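Local structure of GlcNAc-alpha-1,4-Gal-releasing endo-beta-galactosidase (1UPS) at residues 185-190 with 196-201; 169-174 with 217-222; 237-242 with 370-375; 331-336 with 382-387; 54-59 with 107-112. The protein binds a calcium ion and probably hydrolyses internal beta-galactosyl linkages of glycans, releasing the disaccharide GlcNAc-alpha-1,4-Gal. All blocks are in the same frame, centred on the assembly; numbering follows the deposited sequence.

In the fold
Contacts 1, 2 and 5 lie in the glycoside hydrolase family 16 domain, a beta sandwich of the concanavalin clan; contact 3 joins it to the C-terminal part, which holds contact 4. Contact 2 packs the two sheets together and, as in relatives, its strand probably borders the active site. Contact 1 closes an edge hairpin, centres about 13 Å apart, with Ala185 O 2.7 Å from Asp170 N. Trp189 of contact 1 reaches His107 and Phe109 of contact 5. Contacts 3 and 4, centres about 10 Å apart, lie on neighbouring strands 370-375 and 378-383, Ser371 N being 2.7 Å from Val382 O. The calcium ion is remote, about 14 Å from the Tyr217 side chain.

Contact 1. Residues 185-190 with 196-201; sequences AAYGWN and TSWTIS
Trp198 lays its indole across the side chain of Tyr187, covering both the methylene and the phenol ring. The two residues stand at the turn end of an antiparallel beta hairpin, strands 181-187 and 199-204, the latter forming one margin of a six-stranded sheet in the family 16 sandwich. Tyr187 CB sits 3.2 Å from the centroid of the six-membered ring of Trp198 and only 7° off its normal, a CH-pi contact. The phenol ring continues under the five-membered ring as an offset stack, with centroids 4.0 Å apart and planes inclined by 20°. With CG anti to the backbone N (chi1 179°), the phenol is sent beneath the pyrrole half while CB stays under the six-membered ring. On the opposite face of the phenol, the backbone N of Trp189 lies over the centre.

The backbones pair in antiparallel register beside the stack. Ala186 and Thr199 form a hydrogen-bonded pair, Ala186 N to Thr199 O at 3.0 Å and Thr199 N to Ala186 O at 3.1 Å. In the neighbouring non-hydrogen-bonded pair, Ala185 CB meets Ile200 CG1 at 3.8 Å. Trp189 CZ2 meets Trp198 CZ2 at 4.1 Å, while Trp189 NE1 hydrogen-bonds to Glu168 OE2. A water 3.0 Å from Tyr187 OH links it to the loop before strand 199-204, donating to Thr196 O at 2.9 Å.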
# COMPACT_ATOMS: atom_id res chain seq x y z
N ALA A 185 3.24 4.73 1.17
CA ALA A 185 4.61 4.78 0.64
C ALA A 185 5.36 3.48 0.91
O ALA A 185 4.95 2.68 1.75
CB ALA A 185 5.39 5.99 1.24
N ALA A 186 6.46 3.25 0.18
CA ALA A 186 7.28 2.05 0.41
C ALA A 186 8.69 2.28 -0.10
O ALA A 186 8.90 3.02 -1.06
CB ALA A 186 6.66 0.82 -0.26
N TYR A 187 9.65 1.59 0.51
CA TYR A 187 11.06 1.69 0.12
C TYR A 187 11.80 0.50 0.72
O TYR A 187 11.50 0.11 1.84
CB TYR A 187 11.64 3.00 0.67
CG TYR A 187 13.11 3.23 0.37
CD1 TYR A 187 13.60 3.14 -0.94
CD2 TYR A 187 13.99 3.58 1.39
CE1 TYR A 187 14.97 3.37 -1.20
CE2 TYR A 187 15.35 3.81 1.13
CZ TYR A 187 15.82 3.70 -0.16
OH TYR A 187 17.17 3.92 -0.42
N GLY A 188 12.76 -0.06 -0.02
CA GLY A 188 13.48 -1.22 0.47
C GLY A 188 14.69 -0.94 1.35
O GLY A 188 15.20 -1.86 1.99
N TRP A 189 15.14 0.31 1.41
CA TRP A 189 16.38 0.64 2.14
C TRP A 189 17.54 -0.21 1.61
O TRP A 189 17.93 -0.04 0.45
CB TRP A 189 16.18 0.55 3.67
CG TRP A 189 15.23 1.61 4.19
CD1 TRP A 189 13.87 1.51 4.33
CD2 TRP A 189 15.58 2.93 4.58
NE1 TRP A 189 13.36 2.69 4.79
CE2 TRP A 189 14.39 3.59 4.97
CE3 TRP A 189 16.79 3.63 4.66
CZ2 TRP A 189 14.37 4.91 5.42
CZ3 TRP A 189 16.78 4.96 5.13
CH2 TRP A 189 15.57 5.58 5.49
N ASN A 190 18.09 -1.13 2.41
CA ASN A 190 19.22 -1.96 1.97
C ASN A 190 18.82 -3.18 1.12
O ASN A 190 19.70 -3.94 0.70
CB ASN A 190 20.01 -2.49 3.18
CG ASN A 190 20.76 -1.41 3.93
OD1 ASN A 190 20.94 -0.29 3.45
ND2 ASN A 190 21.25 -1.76 5.13
N THR A 196 13.33 -0.45 -4.78
CA THR A 196 14.65 0.16 -4.59
C THR A 196 14.71 1.67 -4.77
O THR A 196 15.76 2.27 -4.57
CB THR A 196 15.74 -0.52 -5.45
OG1 THR A 196 15.33 -0.50 -6.82
CG2 THR A 196 15.84 -1.98 -5.10
N SER A 197 13.61 2.28 -5.21
CA SER A 197 13.41 3.73 -5.12
C SER A 197 12.10 3.98 -4.36
O SER A 197 11.16 3.19 -4.47
CB SER A 197 13.32 4.37 -6.51
OG SER A 197 14.51 4.11 -7.28
N TRP A 198 12.02 5.09 -3.62
CA TRP A 198 10.79 5.42 -2.90
C TRP A 198 9.62 5.48 -3.87
O TRP A 198 9.78 5.98 -5.00
CB TRP A 198 10.92 6.79 -2.21
CG TRP A 198 11.49 6.71 -0.85
CD1 TRP A 198 12.78 7.01 -0.49
CD2 TRP A 198 10.83 6.26 0.32
NE1 TRP A 198 12.95 6.79 0.86
CE2 TRP A 198 11.77 6.33 1.38
CE3 TRP A 198 9.53 5.82 0.60
CZ2 TRP A 198 11.45 5.95 2.69
CZ3 TRP A 198 9.22 5.43 1.91
CH2 TRP A 198 10.18 5.52 2.94
N THR A 199 8.46 4.96 -3.46
CA THR A 199 7.20 5.27 -4.15
C THR A 199 6.28 5.86 -3.09
O THR A 199 6.24 5.35 -1.99
CB THR A 199 6.59 4.01 -4.86
OG1 THR A 199 5.38 4.39 -5.55
CG2 THR A 199 6.15 2.92 -3.86
N ILE A 200 5.61 6.97 -3.41
CA ILE A 200 4.79 7.71 -2.45
C ILE A 200 3.57 8.27 -3.21
O ILE A 200 3.73 8.86 -4.29
CB ILE A 200 5.55 8.92 -1.84
CG1 ILE A 200 6.90 8.52 -1.21
CG2 ILE A 200 4.65 9.70 -0.85
CD1 ILE A 200 7.85 9.73 -1.05
N SER A 201 2.38 8.07 -2.68
CA SER A 201 1.20 8.77 -3.20
C SER A 201 0.33 9.26 -2.07
O SER A 201 0.38 8.71 -0.98
CB SER A 201 0.39 7.88 -4.15
OG SER A 201 -0.08 6.72 -3.50
O HOH W 1 17.82 3.82 -3.33

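Contact 2. Residues 169-174 with 217-222; sequences IDILET and YAMEWT
The phenol ring of Tyr217 carries Leu172 CD1 on one face, 3.5 Å from the ring centroid and 4° off the normal, a CH-pi contact nearly equidistant from all six ring carbons. Trp182 adds an edge-to-face contact with the same ring. Beyond the rings the packing is aliphatic: Met219 SD lies between Ile169 and Ile171, 3.8 Å from Ile169 CG2, and the bend at chi3 (73°) turns Met219 CE toward Ile171 CD1, 3.9 Å away. No direct hydrogen bond joins the segments, but a water 2.8 Å from Thr174 OG1 makes a weak bond to Tyr217 OH. Ile171 and Leu172 both face Trp148 in a classic beta bulge, within a sequence consistent with the active-site ExDxxE signature of family 16 relatives, Asp170 and Glu173 fitting its last two acidic positions. This is the buried interface between the two sheets of the sandwich: strand 168-170 lies between 145-152 and 181-187, while 215-221 pairs with 129-136 and 225-230, whose Phe228 also packs on Met219.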
# COMPACT_ATOMS: atom_id res chain seq x y z
N ILE A 169 7.22 -0.45 4.66
CA ILE A 169 5.92 -0.19 4.02
C ILE A 169 5.16 0.78 4.90
O ILE A 169 4.83 0.45 6.04
CB ILE A 169 5.08 -1.48 3.81
CG1 ILE A 169 5.84 -2.53 3.00
CG2 ILE A 169 3.71 -1.13 3.14
CD1 ILE A 169 5.19 -3.93 3.08
N ASP A 170 4.90 1.99 4.39
CA ASP A 170 4.10 2.94 5.13
C ASP A 170 2.65 2.74 4.68
O ASP A 170 2.25 3.27 3.65
CB ASP A 170 4.58 4.36 4.86
CG ASP A 170 6.05 4.52 5.20
OD1 ASP A 170 6.44 4.11 6.32
OD2 ASP A 170 6.86 4.98 4.38
N ILE A 171 1.91 1.91 5.40
CA ILE A 171 0.53 1.56 4.99
C ILE A 171 -0.36 2.78 5.08
O ILE A 171 -1.25 2.97 4.26
CB ILE A 171 -0.05 0.40 5.84
CG1 ILE A 171 0.91 -0.81 5.84
CG2 ILE A 171 -1.43 -0.04 5.31
CD1 ILE A 171 0.59 -1.80 6.98
N LEU A 172 -0.10 3.61 6.09
CA LEU A 172 -0.76 4.89 6.21
C LEU A 172 0.26 5.88 6.76
O LEU A 172 0.97 5.58 7.71
CB LEU A 172 -1.97 4.77 7.16
CG LEU A 172 -2.82 6.05 7.31
CD1 LEU A 172 -4.31 5.68 7.50
CD2 LEU A 172 -2.36 6.85 8.54
N GLU A 173 0.33 7.06 6.14
CA GLU A 173 1.27 8.09 6.55
C GLU A 173 0.62 9.47 6.42
O GLU A 173 1.31 10.49 6.32
CB GLU A 173 2.56 7.97 5.70
CG GLU A 173 3.74 8.69 6.33
CD GLU A 173 5.00 8.67 5.46
OE1 GLU A 173 6.07 8.50 6.05
OE2 GLU A 173 4.93 8.90 4.22
N THR A 174 -0.72 9.48 6.44
CA THR A 174 -1.52 10.66 6.11
C THR A 174 -1.18 11.91 6.94
O THR A 174 -1.14 11.86 8.18
CB THR A 174 -3.00 10.31 6.24
OG1 THR A 174 -3.25 9.16 5.39
CG2 THR A 174 -3.88 11.44 5.68
N TYR A 217 -8.68 0.80 6.91
CA TYR A 217 -7.49 0.80 6.06
C TYR A 217 -6.89 -0.59 6.13
O TYR A 217 -6.71 -1.14 7.21
CB TYR A 217 -6.46 1.83 6.59
CG TYR A 217 -7.03 3.23 6.64
CD1 TYR A 217 -7.60 3.73 7.82
CD2 TYR A 217 -7.01 4.05 5.51
CE1 TYR A 217 -8.13 5.05 7.87
CE2 TYR A 217 -7.54 5.35 5.55
CZ TYR A 217 -8.10 5.83 6.73
OH TYR A 217 -8.62 7.10 6.77
N ALA A 218 -6.56 -1.16 4.98
CA ALA A 218 -6.02 -2.52 4.96
C ALA A 218 -4.99 -2.71 3.86
O ALA A 218 -5.00 -2.01 2.84
CB ALA A 218 -7.16 -3.57 4.82
N MET A 219 -4.08 -3.65 4.12
CA MET A 219 -3.11 -4.09 3.13
C MET A 219 -3.09 -5.61 3.08
O MET A 219 -2.93 -6.29 4.11
CB MET A 219 -1.70 -3.58 3.48
CG MET A 219 -0.62 -4.23 2.58
SD MET A 219 1.07 -3.81 3.12
CE MET A 219 1.19 -4.79 4.58
N GLU A 220 -3.22 -6.16 1.87
CA GLU A 220 -2.93 -7.57 1.68
C GLU A 220 -1.54 -7.70 1.05
O GLU A 220 -1.28 -7.17 -0.04
CB GLU A 220 -3.99 -8.30 0.82
CG GLU A 220 -3.73 -9.81 0.80
CD GLU A 220 -4.99 -10.65 0.64
OE1 GLU A 220 -5.15 -11.65 1.37
OE2 GLU A 220 -5.81 -10.32 -0.22
N TRP A 221 -0.66 -8.37 1.78
CA TRP A 221 0.74 -8.52 1.41
C TRP A 221 0.91 -9.99 1.03
O TRP A 221 0.76 -10.88 1.86
CB TRP A 221 1.62 -8.12 2.60
CG TRP A 221 3.08 -8.55 2.60
CD1 TRP A 221 3.89 -8.84 1.52
CD2 TRP A 221 3.90 -8.70 3.75
NE1 TRP A 221 5.16 -9.16 1.95
CE2 TRP A 221 5.19 -9.09 3.32
CE3 TRP A 221 3.66 -8.56 5.13
CZ2 TRP A 221 6.24 -9.36 4.21
CZ3 TRP A 221 4.70 -8.80 6.01
CH2 TRP A 221 5.98 -9.20 5.55
N THR A 222 1.16 -10.23 -0.25
CA THR A 222 1.35 -11.59 -0.77
C THR A 222 2.77 -11.68 -1.33
O THR A 222 3.47 -10.67 -1.42
CB THR A 222 0.34 -11.91 -1.89
OG1 THR A 222 0.68 -11.15 -3.07
CG2 THR A 222 -1.07 -11.45 -1.52
O HOH W 2 -5.95 8.38 5.30

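Contact 3. Residues 237-242 with 370-375; sequences VIYGSP and WSEVPV
Tyr239 and Glu372 make the direct polar link, the phenol OH donating to Glu372 OE2 at 2.6 Å. The oxygen is approached on its syn side, 27° out of the carboxylate plane, while from the tyrosine's side it lies at the ring edge and in plane. Ring and carboxylate planes are turned 59° apart. Glu372 is extended beyond CG (chi2 176°), which carries its carboxylate across to the phenol. Lys329 reinforces this polar group, pairing with Glu372 OE1 in a salt bridge and bonding to Tyr239 OH; its positive charge probably favours an ionised carboxylate. A hydrogen bond between Glu372 OE1 and Thr336 OG1 helps to fix the carboxylate.

The strands involved belong to different parts of the protein: 233-239 is in the family 16 beta sandwich, whereas 370-375 pairs with 378-383 in the C-terminal part, probably a ricin-like beta-trefoil.

Water-mediated bonding supplies a second link, since one water accepts from Val237 N at 3.0 Å and donates to Glu372 O, also at 3.0 Å. Apolar contact is slight: in one of the two conformers of Val237, its CG2 reaches Pro374 CG at 4.1 Å. The Tyr239 ring also stacks with that of Tyr331.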
# COMPACT_ATOMS: atom_id res chain seq x y z
N VAL A 237 -2.20 -0.44 -5.63
CA VAL A 237 -1.45 -1.68 -5.78
C VAL A 237 0.02 -1.36 -6.02
O VAL A 237 0.34 -0.47 -6.81
CB VAL A 237 -1.94 -2.51 -7.00
CG1 VAL A 237 -1.12 -3.79 -7.15
CG2 VAL A 237 -3.40 -2.83 -6.87
N ILE A 238 0.89 -2.06 -5.29
CA ILE A 238 2.32 -2.02 -5.55
C ILE A 238 2.77 -3.44 -5.89
O ILE A 238 2.56 -4.36 -5.09
CB ILE A 238 3.07 -1.48 -4.32
CG1 ILE A 238 2.70 -0.01 -4.07
CG2 ILE A 238 4.61 -1.70 -4.48
CD1 ILE A 238 3.25 0.55 -2.74
N TYR A 239 3.35 -3.64 -7.08
CA TYR A 239 3.78 -4.99 -7.47
C TYR A 239 5.21 -5.19 -6.97
O TYR A 239 6.04 -4.31 -7.14
CB TYR A 239 3.61 -5.24 -8.98
CG TYR A 239 2.14 -5.47 -9.35
CD1 TYR A 239 1.48 -6.65 -8.99
CD2 TYR A 239 1.39 -4.47 -10.00
CE1 TYR A 239 0.11 -6.85 -9.29
CE2 TYR A 239 0.03 -4.66 -10.30
CZ TYR A 239 -0.61 -5.86 -9.94
OH TYR A 239 -1.96 -6.06 -10.23
N GLY A 240 5.46 -6.33 -6.33
CA GLY A 240 6.69 -6.58 -5.60
C GLY A 240 6.41 -6.52 -4.10
O GLY A 240 5.53 -5.77 -3.67
N SER A 241 7.10 -7.31 -3.30
CA SER A 241 6.83 -7.34 -1.86
C SER A 241 8.02 -7.92 -1.13
O SER A 241 8.76 -8.73 -1.71
CB SER A 241 5.58 -8.18 -1.55
OG SER A 241 5.86 -9.57 -1.60
N PRO A 242 8.20 -7.52 0.13
CA PRO A 242 9.26 -8.09 0.97
C PRO A 242 9.06 -9.58 1.19
O PRO A 242 7.93 -10.06 1.19
CB PRO A 242 9.12 -7.32 2.28
CG PRO A 242 8.43 -6.04 1.88
CD PRO A 242 7.42 -6.48 0.85
N TRP A 370 2.72 -0.41 -18.33
CA TRP A 370 1.49 0.25 -17.90
C TRP A 370 1.37 0.33 -16.37
O TRP A 370 1.71 -0.61 -15.68
CB TRP A 370 0.29 -0.51 -18.47
CG TRP A 370 0.34 -0.65 -19.96
CD1 TRP A 370 0.89 -1.68 -20.68
CD2 TRP A 370 -0.20 0.26 -20.93
NE1 TRP A 370 0.74 -1.46 -22.02
CE2 TRP A 370 0.07 -0.28 -22.21
CE3 TRP A 370 -0.89 1.49 -20.85
CZ2 TRP A 370 -0.31 0.37 -23.40
CZ3 TRP A 370 -1.28 2.13 -22.02
CH2 TRP A 370 -0.98 1.56 -23.29
N SER A 371 0.93 1.48 -15.86
CA SER A 371 0.54 1.61 -14.46
C SER A 371 -0.90 1.14 -14.28
O SER A 371 -1.77 1.51 -15.06
CB SER A 371 0.64 3.07 -14.00
OG SER A 371 1.97 3.55 -14.10
N GLU A 372 -1.15 0.32 -13.26
CA GLU A 372 -2.50 -0.13 -12.92
C GLU A 372 -3.10 0.76 -11.84
O GLU A 372 -2.52 0.93 -10.76
CB GLU A 372 -2.45 -1.55 -12.38
CG GLU A 372 -2.62 -2.63 -13.41
CD GLU A 372 -2.46 -4.01 -12.80
OE1 GLU A 372 -1.62 -4.78 -13.31
OE2 GLU A 372 -3.17 -4.32 -11.82
N VAL A 373 -4.24 1.37 -12.14
CA VAL A 373 -4.84 2.33 -11.23
C VAL A 373 -6.26 1.89 -10.87
O VAL A 373 -7.17 1.98 -11.71
CB VAL A 373 -4.85 3.76 -11.84
CG1 VAL A 373 -5.36 4.77 -10.83
CG2 VAL A 373 -3.46 4.17 -12.32
N PRO A 374 -6.45 1.40 -9.64
CA PRO A 374 -7.80 1.02 -9.20
C PRO A 374 -8.73 2.22 -9.14
O PRO A 374 -8.35 3.31 -8.67
CB PRO A 374 -7.57 0.43 -7.79
CG PRO A 374 -6.10 0.19 -7.67
CD PRO A 374 -5.43 1.15 -8.61
N VAL A 375 -9.95 2.02 -9.61
CA VAL A 375 -10.97 3.04 -9.52
C VAL A 375 -12.30 2.34 -9.45
O VAL A 375 -12.66 1.57 -10.36
CB VAL A 375 -10.93 4.06 -10.71
CG1 VAL A 375 -10.83 3.34 -12.04
CG2 VAL A 375 -12.16 5.00 -10.69
O HOH W 3 -2.15 1.64 -7.86

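Contact 4. Residues 331-336 with 382-387; sequences YRDGYT and VNRWKP
Arg384 has its CG anti to the backbone N (chi1 -173°) and stays extended through chi3 (-175°), a straight chain that passes over the ring of Tyr335 to reach Asp333. Along that path Arg384 CD rests 3.7 Å from the centroid of the tyrosine ring and 12° off its normal, a CH-pi contact. CG lies above the same face, near CE2 and CZ. The guanidinium follows over the CE1 rim, Arg384 NE being 3.3 Å from Tyr335 CE1, with ring and guanidinium nearly parallel.

Asp333 belongs to the type I' turn from Arg332 to Tyr335, which joins strands 327-332 and 335-340 into a tight beta hairpin. The turn is closed by Tyr335 N to Arg332 O at 2.8 Å and Arg332 N to Tyr335 O at 3.0 Å. It sets Asp333 CB at the edge of the Tyr335 ring, with OD1 projecting to the guanidinium, where Asp333 OD1 receives Arg384 NH1 in a salt bridge of 2.9 Å. That bond is almost straight and lies in the guanidinium plane, but it uses the anti lone pair of OD1, and the carboxylate stands nearly perpendicular to the guanidinium. NH1 also donates to Gln369 OE1, giving it two acceptors, and Trp366 makes a cation-pi contact with the arginine. Behind Arg384, the chain leaving strand 378-383 is turned by an Asx motif, Asn383 OD1 accepting from Lys386 N at 2.9 Å.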
# COMPACT_ATOMS: atom_id res chain seq x y z
N TYR A 331 5.52 -8.27 -15.12
CA TYR A 331 5.90 -7.06 -14.41
C TYR A 331 7.37 -6.68 -14.65
O TYR A 331 8.24 -7.55 -14.78
CB TYR A 331 5.54 -7.18 -12.92
CG TYR A 331 4.09 -7.60 -12.69
CD1 TYR A 331 3.75 -8.93 -12.46
CD2 TYR A 331 3.06 -6.66 -12.76
CE1 TYR A 331 2.43 -9.32 -12.28
CE2 TYR A 331 1.74 -7.04 -12.58
CZ TYR A 331 1.42 -8.36 -12.34
OH TYR A 331 0.11 -8.73 -12.15
N ARG A 332 7.62 -5.37 -14.79
CA ARG A 332 8.98 -4.84 -14.92
C ARG A 332 9.02 -3.44 -14.31
O ARG A 332 8.17 -2.60 -14.60
CB ARG A 332 9.41 -4.79 -16.39
N ASP A 333 10.02 -3.19 -13.45
CA ASP A 333 10.16 -1.92 -12.74
C ASP A 333 8.88 -1.56 -11.96
O ASP A 333 8.61 -0.38 -11.71
CB ASP A 333 10.53 -0.79 -13.72
CG ASP A 333 11.94 -0.92 -14.29
OD1 ASP A 333 12.20 -0.37 -15.39
OD2 ASP A 333 12.86 -1.54 -13.71
N GLY A 334 8.08 -2.56 -11.60
CA GLY A 334 6.80 -2.32 -10.94
C GLY A 334 5.62 -2.01 -11.86
O GLY A 334 4.47 -1.85 -11.39
N TYR A 335 5.88 -1.93 -13.16
CA TYR A 335 4.84 -1.66 -14.16
C TYR A 335 4.33 -2.97 -14.73
O TYR A 335 4.99 -3.99 -14.66
CB TYR A 335 5.39 -0.79 -15.30
CG TYR A 335 5.74 0.60 -14.86
CD1 TYR A 335 6.99 0.89 -14.31
CD2 TYR A 335 4.81 1.64 -14.97
CE1 TYR A 335 7.30 2.18 -13.90
CE2 TYR A 335 5.12 2.94 -14.55
CZ TYR A 335 6.37 3.19 -14.02
OH TYR A 335 6.70 4.46 -13.59
N THR A 336 3.13 -2.93 -15.31
CA THR A 336 2.51 -4.11 -15.89
C THR A 336 2.72 -4.17 -17.38
O THR A 336 2.53 -3.16 -18.07
CB THR A 336 0.99 -4.02 -15.60
OG1 THR A 336 0.78 -4.08 -14.18
CG2 THR A 336 0.24 -5.22 -16.15
N VAL A 382 -2.44 3.01 -17.45
CA VAL A 382 -1.87 4.30 -17.83
C VAL A 382 -0.43 4.09 -18.31
O VAL A 382 0.36 3.43 -17.63
CB VAL A 382 -1.90 5.29 -16.66
CG1 VAL A 382 -1.27 6.60 -17.05
CG2 VAL A 382 -3.34 5.51 -16.17
N ASN A 383 -0.11 4.59 -19.50
CA ASN A 383 1.18 4.24 -20.13
C ASN A 383 2.37 4.81 -19.36
O ASN A 383 2.28 5.90 -18.79
CB ASN A 383 1.19 4.71 -21.58
CG ASN A 383 2.31 4.10 -22.36
OD1 ASN A 383 3.32 4.75 -22.64
ND2 ASN A 383 2.16 2.82 -22.71
N ARG A 384 3.49 4.08 -19.33
CA ARG A 384 4.70 4.59 -18.67
C ARG A 384 5.41 5.65 -19.53
O ARG A 384 5.79 6.72 -19.04
CB ARG A 384 5.68 3.46 -18.34
CG ARG A 384 6.87 3.93 -17.50
CD ARG A 384 7.98 2.91 -17.40
NE ARG A 384 9.04 3.36 -16.49
CZ ARG A 384 9.99 2.57 -16.01
NH1 ARG A 384 10.05 1.30 -16.36
NH2 ARG A 384 10.91 3.08 -15.19
N TRP A 385 5.59 5.33 -20.81
CA TRP A 385 6.28 6.22 -21.75
C TRP A 385 5.53 7.54 -21.88
O TRP A 385 6.13 8.63 -21.87
CB TRP A 385 6.40 5.54 -23.11
CG TRP A 385 7.26 6.25 -24.13
CD1 TRP A 385 8.42 6.97 -23.90
CD2 TRP A 385 7.03 6.31 -25.53
NE1 TRP A 385 8.91 7.46 -25.09
CE2 TRP A 385 8.07 7.07 -26.11
CE3 TRP A 385 6.03 5.79 -26.38
CZ2 TRP A 385 8.15 7.32 -27.48
CZ3 TRP A 385 6.11 6.03 -27.74
CH2 TRP A 385 7.16 6.79 -28.28
N LYS A 386 4.20 7.43 -21.99
CA LYS A 386 3.34 8.61 -22.14
C LYS A 386 2.28 8.63 -21.04
O LYS A 386 1.13 8.21 -21.26
CB LYS A 386 2.67 8.62 -23.53
CG LYS A 386 3.62 8.59 -24.74
CD LYS A 386 4.43 9.88 -24.89
CE LYS A 386 5.55 9.70 -25.92
NZ LYS A 386 6.51 10.85 -25.93
N PRO A 387 2.66 9.11 -19.86
CA PRO A 387 1.83 8.97 -18.65
C PRO A 387 0.50 9.75 -18.63
O PRO A 387 -0.24 9.61 -17.65
CB PRO A 387 2.78 9.42 -17.53
CG PRO A 387 3.72 10.33 -18.18
CD PRO A 387 3.94 9.80 -19.57

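Contact 5. Residues 54-59 with 107-112; sequences PHWCKD and HNFSGT
This is a buried loop-to-loop contact in which Trp56, at the end of a short 3-10 segment between strands 30-36 and 66-70, packs against the loop between strands 101-102 and 121-122 of the family 16 domain. The indole is layered: His55 CD2 lies over one face, and the side-chain amide of Asn108 lies over the CZ2-CH2 rim of the opposite one, with Asn108 CG 3.4 Å from Trp56 CH2. Phe109 presents its edge to the five-membered ring in an offset edge-to-face pair, centroids 5.6 Å apart and planes at 86°. Trp56 NE1 makes weak hydrogen bonds to His107 O, at 3.1 Å, and to Ile106 O.

Asn108 centres an inverse gamma turn and also begins a type I turn ending at Gly111. Its amide spans that turn: ND2 donates to Thr112 O at 2.8 Å, and Thr112 N donates to OD1 at 3.1 Å. These bonds restrict the amide's rotation, keeping it roughly parallel (22°) to the indole. Thr112 CG2 touches Trp56 CE3 at 3.6 Å. Next to the tryptophan, Cys57 forms a disulfide with Cys86.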
# COMPACT_ATOMS: atom_id res chain seq x y z
N PRO A 54 13.81 2.53 20.54
CA PRO A 54 14.63 2.98 21.68
C PRO A 54 16.13 2.65 21.57
O PRO A 54 16.93 3.30 22.25
CB PRO A 54 13.98 2.28 22.88
CG PRO A 54 13.29 1.06 22.29
CD PRO A 54 12.80 1.53 20.94
N HIS A 55 16.50 1.70 20.71
CA HIS A 55 17.92 1.38 20.49
C HIS A 55 18.74 2.52 19.87
O HIS A 55 19.98 2.50 19.95
CB HIS A 55 18.05 0.13 19.61
CG HIS A 55 17.26 0.21 18.34
ND1 HIS A 55 15.89 0.06 18.31
CD2 HIS A 55 17.64 0.44 17.07
CE1 HIS A 55 15.46 0.17 17.07
NE2 HIS A 55 16.50 0.41 16.29
N TRP A 56 18.08 3.52 19.27
CA TRP A 56 18.83 4.66 18.70
C TRP A 56 19.21 5.72 19.73
O TRP A 56 20.04 6.57 19.45
CB TRP A 56 18.09 5.32 17.52
CG TRP A 56 17.84 4.40 16.36
CD1 TRP A 56 16.65 4.21 15.70
CD2 TRP A 56 18.79 3.53 15.73
NE1 TRP A 56 16.81 3.28 14.70
CE2 TRP A 56 18.11 2.84 14.69
CE3 TRP A 56 20.16 3.25 15.94
CZ2 TRP A 56 18.73 1.88 13.88
CZ3 TRP A 56 20.80 2.31 15.12
CH2 TRP A 56 20.07 1.62 14.10
N CYS A 57 18.62 5.66 20.92
CA CYS A 57 18.70 6.79 21.84
C CYS A 57 19.52 6.43 23.08
O CYS A 57 19.28 5.40 23.71
CB CYS A 57 17.28 7.20 22.24
SG CYS A 57 16.12 7.16 20.84
N LYS A 58 20.50 7.27 23.41
CA LYS A 58 21.40 6.96 24.53
C LYS A 58 20.57 6.71 25.79
O LYS A 58 20.71 5.66 26.44
CB LYS A 58 22.43 8.08 24.75
N ASP A 59 19.68 7.65 26.11
CA ASP A 59 18.63 7.42 27.09
C ASP A 59 17.27 7.18 26.43
O ASP A 59 16.60 8.12 25.94
CB ASP A 59 18.52 8.54 28.14
CG ASP A 59 17.19 8.49 28.92
OD1 ASP A 59 16.50 9.55 29.00
OD2 ASP A 59 16.74 7.43 29.45
N HIS A 107 15.71 -0.38 11.47
CA HIS A 107 15.27 0.86 10.79
C HIS A 107 16.21 2.04 11.08
O HIS A 107 15.84 3.03 11.77
CB HIS A 107 13.81 1.22 11.12
CG HIS A 107 13.28 2.36 10.29
ND1 HIS A 107 13.10 2.25 8.93
CD2 HIS A 107 12.95 3.63 10.62
CE1 HIS A 107 12.68 3.42 8.45
NE2 HIS A 107 12.56 4.26 9.47
N ASN A 108 17.41 1.92 10.53
CA ASN A 108 18.46 2.92 10.69
C ASN A 108 18.30 4.09 9.71
O ASN A 108 19.10 4.27 8.78
CB ASN A 108 19.85 2.27 10.56
CG ASN A 108 20.94 3.12 11.17
OD1 ASN A 108 20.66 4.22 11.68
ND2 ASN A 108 22.17 2.60 11.19
N PHE A 109 17.26 4.89 9.93
CA PHE A 109 16.91 5.97 9.02
C PHE A 109 18.03 7.02 8.96
O PHE A 109 18.20 7.69 7.94
CB PHE A 109 15.60 6.66 9.44
CG PHE A 109 15.62 7.21 10.84
CD1 PHE A 109 16.03 8.53 11.09
CD2 PHE A 109 15.23 6.42 11.91
CE1 PHE A 109 16.07 9.03 12.39
CE2 PHE A 109 15.27 6.91 13.21
CZ PHE A 109 15.69 8.22 13.45
N SER A 110 18.81 7.12 10.03
CA SER A 110 19.89 8.12 10.09
C SER A 110 21.26 7.58 9.64
O SER A 110 22.22 8.35 9.49
CB SER A 110 19.99 8.71 11.49
OG SER A 110 20.59 7.79 12.39
N GLY A 111 21.35 6.27 9.42
CA GLY A 111 22.62 5.62 9.08
C GLY A 111 23.70 5.78 10.15
O GLY A 111 24.89 5.83 9.83
N THR A 112 23.29 5.85 11.41
CA THR A 112 24.24 5.93 12.52
C THR A 112 24.94 4.59 12.84
O THR A 112 24.40 3.51 12.56
CB THR A 112 23.56 6.48 13.78
OG1 THR A 112 24.54 6.64 14.82
CG2 THR A 112 22.56 5.46 14.37